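Local coordinates for AxyAgu115A (Amphibacillus xylanus NBRC 15112, PDB 6NPS), which is a family GH115 alpha-glucuronidase that probably cleaves glucuronic acid side groups from xylans such as arabinoglucuronoxylan, at residues A[124-128]-A[206-211]; A[199-205]-A[234-240]; A[538-542]-A[586-590]; A[606-610]-A[653-657]. The protein carries 3 engineered substitutions. One frame throughout, in Å; residues are numbered along the deposited sequence.

Contact 1 of 4, residues A[124-128]-A[206-211]; sequences IYGLF and LRLKGN
The hydroxyl of Y125 donates a hydrogen bond to G210 O, with OH and O 2.8 Å apart, and so ties helix 120-133 to the turn that ends helix 195-207. That turn is a Schellman motif: K209, at positive phi, is its C-prime residue, and L206 O accepts K209 N while L205 O accepts G210 N. The phenol comes from above the G210 carbonyl plane, 67° out of it, although the acceptor itself lies at the edge of the tyrosine ring. Over one face of that ring stands K209 CB, at 4.4 Å from Y125 CE1. The lysine chain then leads off toward D466, with which its NZ forms a salt bridge, while K209 O is held by R171.

Beyond the turn the chain enters strand 212-214 of the parallel barrel, so the contact joins this barrel to a helix of the N-terminal region. L206 is the wedge between the two helices. Three of its carbons divide the work: the terminal CD1 reaches I124 CG2, the terminal CD2 reaches the Y125 ring, and CB, next to the backbone, touches F128 CE2 at 4.0 Å.

On the far side of L206, R207 runs extended from CG to NE across the F128 ring. Its CG makes a CH-pi contact over the ring face, 3.6 Å from the centroid and nearly on the normal. The guanidinium is clamped by salt bridges to E203 and D42, which fix its rotation. It is inclined by 34° to the phenyl plane, with F128 CE1 lying over its centre, 3.5 Å from R207 CZ.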
loop_
_atom_site.group_PDB
_atom_site.type_symbol
_atom_site.label_atom_id
_atom_site.label_comp_id
_atom_site.label_asym_id
_atom_site.label_seq_id
_atom_site.Cartn_x
_atom_site.Cartn_y
_atom_site.Cartn_z
ATOM N N ILE A 124 -48.088 34.154 15.353
ATOM C CA ILE A 124 -46.830 33.732 15.960
ATOM C C ILE A 124 -45.653 34.339 15.232
ATOM O O ILE A 124 -44.687 34.794 15.869
ATOM C CB ILE A 124 -46.753 32.195 15.986
ATOM C CG1 ILE A 124 -47.762 31.696 17.029
ATOM C CG2 ILE A 124 -45.314 31.748 16.232
ATOM C CD1 ILE A 124 -47.944 30.135 17.085
ATOM N N TYR A 125 -45.698 34.347 13.888
ATOM C CA TYR A 125 -44.622 34.971 13.112
ATOM C C TYR A 125 -44.537 36.473 13.369
ATOM O O TYR A 125 -43.442 37.043 13.363
ATOM C CB TYR A 125 -44.829 34.708 11.614
ATOM C CG TYR A 125 -44.793 33.229 11.264
ATOM C CD1 TYR A 125 -44.082 32.316 12.051
ATOM C CD2 TYR A 125 -45.434 32.761 10.134
ATOM C CE1 TYR A 125 -44.057 30.939 11.724
ATOM C CE2 TYR A 125 -45.415 31.390 9.799
ATOM C CZ TYR A 125 -44.741 30.494 10.592
ATOM O OH TYR A 125 -44.761 29.164 10.219
ATOM N N GLY A 126 -45.676 37.120 13.614
ATOM C CA GLY A 126 -45.661 38.556 13.869
ATOM C C GLY A 126 -45.094 38.889 15.240
ATOM O O GLY A 126 -44.357 39.873 15.400
ATOM N N LEU A 127 -45.436 38.076 16.248
ATOM C CA LEU A 127 -44.801 38.185 17.560
ATOM C C LEU A 127 -43.286 38.038 17.459
ATOM O O LEU A 127 -42.532 38.875 17.968
ATOM C CB LEU A 127 -45.391 37.147 18.500
ATOM C CG LEU A 127 -46.779 37.579 18.981
ATOM C CD1 LEU A 127 -47.495 36.411 19.639
ATOM C CD2 LEU A 127 -46.738 38.789 19.944
ATOM N N PHE A 128 -42.813 37.008 16.761
ATOM C CA PHE A 128 -41.373 36.865 16.635
ATOM C C PHE A 128 -40.768 37.956 15.748
ATOM O O PHE A 128 -39.566 38.224 15.844
ATOM C CB PHE A 128 -41.052 35.477 16.094
ATOM C CG PHE A 128 -41.182 34.371 17.128
ATOM C CD1 PHE A 128 -40.793 34.581 18.456
ATOM C CD2 PHE A 128 -41.679 33.117 16.769
ATOM C CE1 PHE A 128 -40.863 33.540 19.408
ATOM C CE2 PHE A 128 -41.757 32.080 17.709
ATOM C CZ PHE A 128 -41.337 32.293 19.027
ATOM N N LEU A 206 -40.491 27.468 14.770
ATOM C CA LEU A 206 -41.344 28.627 14.536
ATOM C C LEU A 206 -40.529 29.926 14.442
ATOM O O LEU A 206 -40.899 30.834 13.691
ATOM C CB LEU A 206 -42.390 28.733 15.641
ATOM C CG LEU A 206 -43.486 27.653 15.699
ATOM C CD1 LEU A 206 -44.255 27.739 17.002
ATOM C CD2 LEU A 206 -44.464 27.874 14.496
ATOM N N ARG A 207 -39.428 30.042 15.193
ATOM C CA ARG A 207 -38.605 31.247 15.060
ATOM C C ARG A 207 -37.966 31.328 13.685
ATOM O O ARG A 207 -37.720 32.441 13.166
ATOM C CB ARG A 207 -37.541 31.283 16.161
ATOM C CG ARG A 207 -38.088 31.744 17.534
ATOM C CD ARG A 207 -36.963 31.882 18.556
ATOM N NE ARG A 207 -37.407 32.152 19.932
ATOM C CZ ARG A 207 -37.537 33.380 20.464
ATOM N NH1 ARG A 207 -37.296 34.468 19.723
ATOM N NH2 ARG A 207 -37.895 33.522 21.748
ATOM N N LEU A 208 -37.673 30.164 13.074
ATOM C CA LEU A 208 -37.162 30.132 11.709
ATOM C C LEU A 208 -38.286 30.209 10.680
ATOM O O LEU A 208 -38.036 30.056 9.495
ATOM C CB LEU A 208 -36.327 28.855 11.488
ATOM C CG LEU A 208 -35.114 28.721 12.406
ATOM C CD1 LEU A 208 -34.404 27.393 12.163
ATOM C CD2 LEU A 208 -34.151 29.864 12.187
ATOM N N LYS A 209 -39.507 30.461 11.119
ATOM C CA LYS A 209 -40.694 30.606 10.271
ATOM C C LYS A 209 -41.103 29.296 9.580
ATOM O O LYS A 209 -41.753 29.324 8.517
ATOM C CB LYS A 209 -40.506 31.729 9.247
ATOM C CG LYS A 209 -40.100 33.055 9.935
ATOM C CD LYS A 209 -39.739 34.140 8.953
ATOM C CE LYS A 209 -38.459 33.801 8.207
ATOM N NZ LYS A 209 -37.240 34.411 8.828
ATOM N N GLY A 210 -40.659 28.149 10.128
ATOM C CA GLY A 210 -41.116 26.860 9.662
ATOM C C GLY A 210 -42.489 26.536 10.269
ATOM O O GLY A 210 -43.001 27.213 11.185
ATOM N N ASN A 211 -43.130 25.483 9.725
ATOM C CA ASN A 211 -44.425 25.081 10.265
ATOM C C ASN A 211 -44.629 23.566 10.278
ATOM O O ASN A 211 -45.719 23.122 10.650
ATOM C CB ASN A 211 -45.608 25.757 9.486
ATOM C CG ASN A 211 -45.653 25.364 7.989
ATOM O OD1 ASN A 211 -44.879 24.526 7.539
ATOM N ND2 ASN A 211 -46.581 25.967 7.223
#

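Contact 2 of 4, residues A[199-205]-A[234-240]; sequences DHVFELL and LADEYGV
L234 opens the contact by setting CG in the plane of the F202 ring, at its edge, 3.8 Å from CE2. Its CD2 reaches on to D199, so one leucine spans a full turn of the facing helix. A235 comes next and covers the phenyl group from another direction: its CA lies over one ring face and its CB is 3.6 Å from F202 CZ.

One turn later Y238 adds the polar element. Its hydroxyl donates to the syn lone pair of D199 OD2 at 2.6 Å, and the carboxylate approaches at the edge of the tyrosine ring. D199 holds its CG anti to the backbone N (chi1 -169°), which swings the carboxylate across to the phenol, while OD1 forms a salt bridge with K38 of helix 30-47. Y238 CD2 also touches F202 CD2.

The two helices, 195-207 and 230-238, are consecutive helices of the TIM barrel that characterises this family, each leading into the next parallel strand, and their short segments run 27° from parallel. With the phenyl of F202 cut back to an alanine, L234, A235 and V240 would probably lose the ring they share, and a gap is likely to open between the helices.

G239 ends the second helix as the C-prime residue of a Schellman motif. Its phi is positive, and a side chain there would collide with the preceding carbonyl O. V240 N returns to A235 O at 2.9 Å, and the turn brings the valine back to the first helix, where CG2 meets F202 CB and CG1 packs 3.6 Å from L205 CD2.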
loop_
_atom_site.group_PDB
_atom_site.type_symbol
_atom_site.label_atom_id
_atom_site.label_comp_id
_atom_site.label_asym_id
_atom_site.label_seq_id
_atom_site.Cartn_x
_atom_site.Cartn_y
_atom_site.Cartn_z
ATOM N N ASP A 199 -40.560 21.293 23.347
ATOM C CA ASP A 199 -40.877 22.715 23.397
ATOM C C ASP A 199 -39.742 23.547 22.785
ATOM O O ASP A 199 -39.997 24.488 22.028
ATOM C CB ASP A 199 -41.178 23.119 24.842
ATOM C CG ASP A 199 -41.773 24.509 24.943
ATOM O OD1 ASP A 199 -41.141 25.373 25.595
ATOM O OD2 ASP A 199 -42.854 24.748 24.368
ATOM N N HIS A 200 -38.486 23.172 23.037
ATOM C CA HIS A 200 -37.354 23.886 22.414
ATOM C C HIS A 200 -37.270 23.659 20.899
ATOM O O HIS A 200 -36.885 24.566 20.133
ATOM C CB HIS A 200 -36.052 23.446 23.069
ATOM C CG HIS A 200 -36.010 23.695 24.545
ATOM N ND1 HIS A 200 -35.613 24.903 25.085
ATOM C CD2 HIS A 200 -36.309 22.892 25.595
ATOM C CE1 HIS A 200 -35.673 24.834 26.403
ATOM N NE2 HIS A 200 -36.096 23.625 26.737
ATOM N N VAL A 201 -37.550 22.432 20.455
ATOM C CA VAL A 201 -37.608 22.128 19.026
ATOM C C VAL A 201 -38.709 22.948 18.357
ATOM O O VAL A 201 -38.509 23.532 17.284
ATOM C CB VAL A 201 -37.843 20.615 18.819
ATOM C CG1 VAL A 201 -38.104 20.285 17.354
ATOM C CG2 VAL A 201 -36.670 19.846 19.337
ATOM N N PHE A 202 -39.903 22.961 18.955
ATOM C CA PHE A 202 -40.999 23.720 18.366
ATOM C C PHE A 202 -40.646 25.206 18.282
ATOM O O PHE A 202 -40.971 25.870 17.294
ATOM C CB PHE A 202 -42.295 23.541 19.158
ATOM C CG PHE A 202 -42.794 22.095 19.248
ATOM C CD1 PHE A 202 -42.511 21.162 18.253
ATOM C CD2 PHE A 202 -43.550 21.696 20.334
ATOM C CE1 PHE A 202 -42.976 19.845 18.356
ATOM C CE2 PHE A 202 -44.024 20.368 20.458
ATOM C CZ PHE A 202 -43.751 19.454 19.456
ATOM N N GLU A 203 -40.004 25.746 19.322
ATOM C CA GLU A 203 -39.660 27.167 19.319
ATOM C C GLU A 203 -38.666 27.482 18.212
ATOM O O GLU A 203 -38.816 28.481 17.498
ATOM C CB GLU A 203 -39.095 27.575 20.684
ATOM C CG GLU A 203 -38.834 29.069 20.810
ATOM C CD GLU A 203 -38.151 29.491 22.120
ATOM O OE1 GLU A 203 -38.203 28.737 23.126
ATOM O OE2 GLU A 203 -37.584 30.609 22.133
ATOM N N LEU A 204 -37.641 26.638 18.051
ATOM C CA LEU A 204 -36.655 26.849 17.005
ATOM C C LEU A 204 -37.315 26.846 15.635
ATOM O O LEU A 204 -37.046 27.719 14.803
ATOM C CB LEU A 204 -35.571 25.781 17.081
ATOM C CG LEU A 204 -34.601 25.767 15.906
ATOM C CD1 LEU A 204 -33.692 27.043 15.845
ATOM C CD2 LEU A 204 -33.726 24.520 15.949
ATOM N N LEU A 205 -38.172 25.856 15.384
ATOM C CA LEU A 205 -38.887 25.751 14.111
ATOM C C LEU A 205 -39.685 27.023 13.808
ATOM O O LEU A 205 -39.609 27.580 12.701
ATOM C CB LEU A 205 -39.845 24.555 14.171
ATOM C CG LEU A 205 -40.696 24.392 12.910
ATOM C CD1 LEU A 205 -39.784 23.993 11.759
ATOM C CD2 LEU A 205 -41.749 23.307 13.160
ATOM N N LEU A 234 -48.899 19.447 22.503
ATOM C CA LEU A 234 -48.126 20.694 22.492
ATOM C C LEU A 234 -47.906 21.187 21.064
ATOM O O LEU A 234 -48.048 22.386 20.783
ATOM C CB LEU A 234 -46.778 20.482 23.207
ATOM C CG LEU A 234 -45.896 21.727 23.441
ATOM C CD1 LEU A 234 -46.682 22.767 24.267
ATOM C CD2 LEU A 234 -44.563 21.412 24.109
ATOM N N ALA A 235 -47.548 20.286 20.142
ATOM C CA ALA A 235 -47.387 20.700 18.746
ATOM C C ALA A 235 -48.666 21.357 18.227
ATOM O O ALA A 235 -48.637 22.431 17.605
ATOM C CB ALA A 235 -47.010 19.498 17.862
ATOM N N ASP A 236 -49.790 20.704 18.463
ATOM C CA ASP A 236 -51.079 21.187 17.989
ATOM C C ASP A 236 -51.429 22.538 18.609
ATOM O O ASP A 236 -51.994 23.398 17.938
ATOM C CB ASP A 236 -52.138 20.154 18.321
ATOM C CG ASP A 236 -53.528 20.619 17.967
ATOM O OD1 ASP A 236 -53.877 20.572 16.758
ATOM O OD2 ASP A 236 -54.258 21.025 18.897
ATOM N N GLU A 237 -51.097 22.739 19.886
ATOM C CA GLU A 237 -51.292 24.042 20.525
ATOM C C GLU A 237 -50.497 25.149 19.811
ATOM O O GLU A 237 -51.014 26.243 19.546
ATOM C CB GLU A 237 -50.890 23.941 21.991
ATOM C CG GLU A 237 -51.247 25.144 22.809
ATOM C CD GLU A 237 -50.972 24.957 24.288
ATOM O OE1 GLU A 237 -50.132 24.098 24.652
ATOM O OE2 GLU A 237 -51.606 25.679 25.088
ATOM N N TYR A 238 -49.235 24.886 19.501
ATOM C CA TYR A 238 -48.427 25.870 18.815
ATOM C C TYR A 238 -48.743 25.976 17.327
ATOM O O TYR A 238 -48.261 26.912 16.680
ATOM C CB TYR A 238 -46.953 25.522 18.958
ATOM C CG TYR A 238 -46.290 25.876 20.277
ATOM C CD1 TYR A 238 -46.347 27.179 20.797
ATOM C CD2 TYR A 238 -45.568 24.925 20.976
ATOM C CE1 TYR A 238 -45.710 27.497 21.986
ATOM C CE2 TYR A 238 -44.940 25.229 22.154
ATOM C CZ TYR A 238 -45.004 26.510 22.665
ATOM O OH TYR A 238 -44.365 26.791 23.850
ATOM N N GLY A 239 -49.496 25.039 16.755
ATOM C CA GLY A 239 -49.668 25.030 15.312
ATOM C C GLY A 239 -48.458 24.529 14.553
ATOM O O GLY A 239 -48.306 24.855 13.375
ATOM N N VAL A 240 -47.588 23.744 15.188
ATOM C CA VAL A 240 -46.583 22.966 14.471
ATOM C C VAL A 240 -47.299 21.771 13.843
ATOM O O VAL A 240 -47.835 20.922 14.554
ATOM C CB VAL A 240 -45.452 22.519 15.400
ATOM C CG1 VAL A 240 -44.491 21.536 14.679
ATOM C CG2 VAL A 240 -44.711 23.743 15.939
#

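Contact 3 of 4, residues A[538-542]-A[586-590]; sequences TDQLL and LLNGK
K590 NZ donates to D539 OD2 at 2.7 Å, a salt bridge that spans helices 537-558 and 564-596. The ammonium meets the syn lone pair of OD2, and the same nitrogen is hydrogen-bonded to a bound glycerol. To arrive there the lysine bends twice near its end, at chi3 (58°) and chi4. Its aliphatic part lies alongside L542, with CD 3.7 Å from L542 CD1.

A second polar link goes through water. One ordered molecule gives a hydrogen to T538 OG1 at 3.0 Å and another to L586 O at 2.9 Å. The water thus joins the two helices, while the remaining bond of each oxygen stays on its own side: H531 O in the loop before the first helix for T538 OG1, and K590 N for L586 O. Between the water and the salt bridge, T538 CG2 brushes K590 CG.

To one side of these two links the interface is leucine. L586 CD1 sits 3.7 Å from L541 CD2, and its CB lies 3.9 Å from L542 CD2. L587 reaches L542 from the flank and packs as well on helix 601-629.

The helices are antiparallel neighbours in an all-helical region, their short segments at 144°. Apolar contacts fill the interior, while the ion pair sits toward the partly exposed side, so the charge of K590 is probably balanced by D539 without being buried among the leucines.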
loop_
_atom_site.group_PDB
_atom_site.type_symbol
_atom_site.label_atom_id
_atom_site.label_comp_id
_atom_site.label_asym_id
_atom_site.label_seq_id
_atom_site.Cartn_x
_atom_site.Cartn_y
_atom_site.Cartn_z
ATOM N N THR A 538 -2.388 19.415 -1.849
ATOM C CA THR A 538 -2.330 19.212 -0.407
ATOM C C THR A 538 -1.779 20.426 0.317
ATOM O O THR A 538 -2.362 20.891 1.299
ATOM C CB THR A 538 -1.506 17.960 -0.089
ATOM O OG1 THR A 538 -2.329 16.811 -0.321
ATOM C CG2 THR A 538 -1.055 17.903 1.375
ATOM N N ASP A 539 -0.644 20.973 -0.145
ATOM C CA ASP A 539 -0.057 22.094 0.584
ATOM C C ASP A 539 -0.881 23.367 0.470
ATOM O O ASP A 539 -0.924 24.168 1.418
ATOM C CB ASP A 539 1.376 22.337 0.089
ATOM C CG ASP A 539 2.343 21.237 0.575
ATOM O OD1 ASP A 539 3.167 20.773 -0.244
ATOM O OD2 ASP A 539 2.261 20.821 1.760
ATOM N N GLN A 540 -1.527 23.600 -0.667
ATOM C CA GLN A 540 -2.421 24.757 -0.734
ATOM C C GLN A 540 -3.592 24.615 0.243
ATOM O O GLN A 540 -3.974 25.584 0.906
ATOM C CB GLN A 540 -2.931 24.963 -2.167
ATOM C CG GLN A 540 -1.906 25.747 -2.972
ATOM C CD GLN A 540 -2.069 25.641 -4.477
ATOM O OE1 GLN A 540 -3.085 25.147 -4.991
ATOM N NE2 GLN A 540 -1.066 26.131 -5.196
ATOM N N LEU A 541 -4.183 23.422 0.350
ATOM C CA LEU A 541 -5.293 23.264 1.298
ATOM C C LEU A 541 -4.804 23.359 2.754
ATOM O O LEU A 541 -5.432 24.030 3.583
ATOM C CB LEU A 541 -5.996 21.927 1.031
ATOM C CG LEU A 541 -7.203 21.577 1.898
ATOM C CD1 LEU A 541 -8.168 22.811 1.915
ATOM C CD2 LEU A 541 -7.903 20.351 1.313
ATOM N N LEU A 542 -3.647 22.740 3.076
ATOM C CA LEU A 542 -3.064 22.904 4.421
ATOM C C LEU A 542 -2.844 24.370 4.778
ATOM O O LEU A 542 -3.044 24.779 5.938
ATOM C CB LEU A 542 -1.727 22.133 4.526
ATOM C CG LEU A 542 -1.973 20.631 4.744
ATOM C CD1 LEU A 542 -0.680 19.831 4.514
ATOM C CD2 LEU A 542 -2.527 20.333 6.169
ATOM N N LEU A 586 -4.576 15.077 5.641
ATOM C CA LEU A 586 -3.652 15.641 4.674
ATOM C C LEU A 586 -2.206 15.487 5.146
ATOM O O LEU A 586 -1.337 15.111 4.353
ATOM C CB LEU A 586 -3.987 17.110 4.430
ATOM C CG LEU A 586 -5.327 17.339 3.728
ATOM C CD1 LEU A 586 -5.648 18.822 3.805
ATOM C CD2 LEU A 586 -5.257 16.900 2.323
ATOM N N LEU A 587 -1.937 15.763 6.429
ATOM C CA LEU A 587 -0.606 15.491 6.994
ATOM C C LEU A 587 -0.257 14.012 6.956
ATOM O O LEU A 587 0.916 13.643 6.780
ATOM C CB LEU A 587 -0.529 16.017 8.446
ATOM C CG LEU A 587 -0.577 17.531 8.590
ATOM C CD1 LEU A 587 -0.781 17.862 10.036
ATOM C CD2 LEU A 587 0.785 18.241 8.080
ATOM N N ASN A 588 -1.238 13.134 7.213
ATOM C CA ASN A 588 -0.983 11.703 7.131
ATOM C C ASN A 588 -0.563 11.311 5.712
ATOM O O ASN A 588 0.301 10.435 5.527
ATOM C CB ASN A 588 -2.252 10.933 7.590
ATOM C CG ASN A 588 -2.057 9.422 7.685
ATOM O OD1 ASN A 588 -3.029 8.669 7.540
ATOM N ND2 ASN A 588 -0.839 8.968 7.981
ATOM N N GLY A 589 -1.187 11.920 4.704
ATOM C CA GLY A 589 -0.751 11.691 3.332
ATOM C C GLY A 589 0.696 12.118 3.089
ATOM O O GLY A 589 1.461 11.389 2.462
ATOM N N LYS A 590 1.094 13.285 3.597
ATOM C CA LYS A 590 2.502 13.688 3.464
ATOM C C LYS A 590 3.422 12.750 4.234
ATOM O O LYS A 590 4.496 12.387 3.734
ATOM C CB LYS A 590 2.691 15.121 3.946
ATOM C CG LYS A 590 1.960 16.170 3.083
ATOM C CD LYS A 590 2.131 17.575 3.698
ATOM C CE LYS A 590 3.573 17.886 3.806
ATOM N NZ LYS A 590 3.797 19.201 3.196
HETATM O O HOH W 1 -1.883 14.505 1.555
#

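Contact 4 of 4, residues A[606-610]-A[653-657]; sequences AEQVK and PVLSY
A606 CB is the bump that presses on the Y657 ring: it lies 3.5 Å above the ring plane, displaced from the centre toward the rim, in a CH-pi contact. Having only a methyl here, the helix can let strand 655-657 come near, and the axes of the two short segments pass within 8.5 Å, roughly antiparallel.

L655 is the knob of the strand. Its side chain enters the hollow between A606 and V609, where CB meets the alanine CB and CD2 packs 3.6 Å from V609 CG1. V609 holds CG1 anti to its backbone N (chi1 173°), and that same methyl then receives P653 CB at 3.8 Å, so one branch of the valine fills the notch between proline and leucine.

Beyond the alanine the Y657 hydroxyl reaches E607 and donates to OE1 at 2.6 Å. The oxygen lies at the edge of the phenol ring but is approached from above the carboxylate plane, 56° out of it. K610 has two conformers, so its pairing with the same carboxylate is doubtful. A leucine in place of Y657 would probably leave E607 OE1 without its phenol donor and the A606 methyl without a flat face to rest on.

On its other flank the strand turns to the second subunit. L655 and Y657 pair antiparallel with a strand of that chain, and Y657 meets Y657 of the second subunit with ring planes nearly perpendicular. The motif is a helix backing an intersubunit beta sheet at the dimer interface.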
loop_
_atom_site.group_PDB
_atom_site.type_symbol
_atom_site.label_atom_id
_atom_site.label_comp_id
_atom_site.label_asym_id
_atom_site.label_seq_id
_atom_site.Cartn_x
_atom_site.Cartn_y
_atom_site.Cartn_z
ATOM N N ALA A 606 4.498 12.552 11.339
ATOM C CA ALA A 606 3.700 11.599 12.115
ATOM C C ALA A 606 3.275 12.200 13.452
ATOM O O ALA A 606 2.133 11.998 13.908
ATOM C CB ALA A 606 4.491 10.309 12.355
ATOM N N GLU A 607 4.198 12.892 14.120
ATOM C CA GLU A 607 3.864 13.546 15.380
ATOM C C GLU A 607 2.791 14.611 15.174
ATOM O O GLU A 607 1.921 14.781 16.034
ATOM C CB GLU A 607 5.117 14.156 16.015
ATOM C CG GLU A 607 6.184 13.110 16.329
ATOM C CD GLU A 607 5.742 12.037 17.336
ATOM O OE1 GLU A 607 6.193 10.881 17.202
ATOM O OE2 GLU A 607 4.959 12.338 18.266
ATOM N N GLN A 608 2.806 15.298 14.031
ATOM C CA GLN A 608 1.756 16.282 13.751
ATOM C C GLN A 608 0.395 15.608 13.542
ATOM O O GLN A 608 -0.634 16.138 13.976
ATOM C CB GLN A 608 2.159 17.138 12.548
ATOM C CG GLN A 608 3.282 18.095 12.936
ATOM C CD GLN A 608 3.849 18.848 11.754
ATOM O OE1 GLN A 608 3.674 18.452 10.609
ATOM N NE2 GLN A 608 4.545 19.951 12.034
ATOM N N VAL A 609 0.371 14.431 12.904
ATOM C CA VAL A 609 -0.883 13.697 12.743
ATOM C C VAL A 609 -1.440 13.315 14.101
ATOM O O VAL A 609 -2.625 13.531 14.393
ATOM C CB VAL A 609 -0.666 12.471 11.839
ATOM C CG1 VAL A 609 -1.958 11.588 11.803
ATOM C CG2 VAL A 609 -0.249 12.901 10.419
ATOM N N LYS A 610 -0.575 12.782 14.960
ATOM C CA LYS A 610 -0.948 12.385 16.312
ATOM C C LYS A 610 -1.542 13.552 17.094
ATOM O O LYS A 610 -2.534 13.396 17.831
ATOM C CB LYS A 610 0.300 11.840 17.023
ATOM C CG LYS A 610 0.109 10.686 17.953
ATOM C CD LYS A 610 1.407 10.343 18.753
ATOM C CE LYS A 610 2.637 10.283 17.872
ATOM N NZ LYS A 610 3.841 9.702 18.616
ATOM N N PRO A 653 -5.767 7.140 11.455
ATOM C CA PRO A 653 -4.569 7.205 10.588
ATOM C C PRO A 653 -3.488 6.274 11.099
ATOM O O PRO A 653 -3.283 6.135 12.309
ATOM C CB PRO A 653 -4.114 8.669 10.701
ATOM C CG PRO A 653 -5.317 9.412 11.205
ATOM C CD PRO A 653 -6.146 8.461 12.006
ATOM N N VAL A 654 -2.804 5.617 10.171
ATOM C CA VAL A 654 -1.655 4.797 10.513
ATOM C C VAL A 654 -0.409 5.663 10.306
ATOM O O VAL A 654 -0.245 6.276 9.242
ATOM C CB VAL A 654 -1.593 3.535 9.642
ATOM C CG1 VAL A 654 -0.293 2.731 9.951
ATOM C CG2 VAL A 654 -2.836 2.651 9.872
ATOM N N LEU A 655 0.451 5.742 11.314
ATOM C CA LEU A 655 1.623 6.622 11.229
ATOM C C LEU A 655 2.795 5.828 10.683
ATOM O O LEU A 655 3.018 4.687 11.100
ATOM C CB LEU A 655 2.022 7.158 12.602
ATOM C CG LEU A 655 0.894 7.788 13.411
ATOM C CD1 LEU A 655 1.452 8.210 14.741
ATOM C CD2 LEU A 655 0.367 8.973 12.640
ATOM N N SER A 656 3.578 6.444 9.796
ATOM C CA SER A 656 4.763 5.785 9.260
ATOM C C SER A 656 5.977 6.468 9.863
ATOM O O SER A 656 6.035 7.699 9.878
ATOM C CB SER A 656 4.823 5.899 7.743
ATOM O OG SER A 656 3.759 5.193 7.116
ATOM N N TYR A 657 6.925 5.689 10.364
ATOM C CA TYR A 657 8.182 6.233 10.852
ATOM C C TYR A 657 9.350 5.651 10.071
ATOM O O TYR A 657 9.336 4.490 9.677
ATOM C CB TYR A 657 8.402 5.958 12.339
ATOM C CG TYR A 657 7.544 6.817 13.224
ATOM C CD1 TYR A 657 6.237 6.408 13.554
ATOM C CD2 TYR A 657 8.010 8.005 13.747
ATOM C CE1 TYR A 657 5.431 7.162 14.383
ATOM C CE2 TYR A 657 7.198 8.792 14.587
ATOM C CZ TYR A 657 5.908 8.347 14.900
ATOM O OH TYR A 657 5.078 9.064 15.716
#

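Overall arrangement
The four contacts form two pairs on different parts of the chain. Contacts 1 and 2 share helix 195-207, their centres 10 Å apart: contact 1 fastens its C-terminal end to helix 120-133, contact 2 its flank to the next barrel helix. They also touch, I124 CD1 packing on Y238 O. Contacts 3 and 4 lie about 44 to 49 Å away between centres, and 13 Å from each other. They are coupled by N588, whose ND2 is 3.0 Å from V654 O, a probable hydrogen bond linking the leucine-lined helix pair to the subunit interface. Glycerol, probably from crystallisation, lies near K209 of contact 1 and D539 of contact 3.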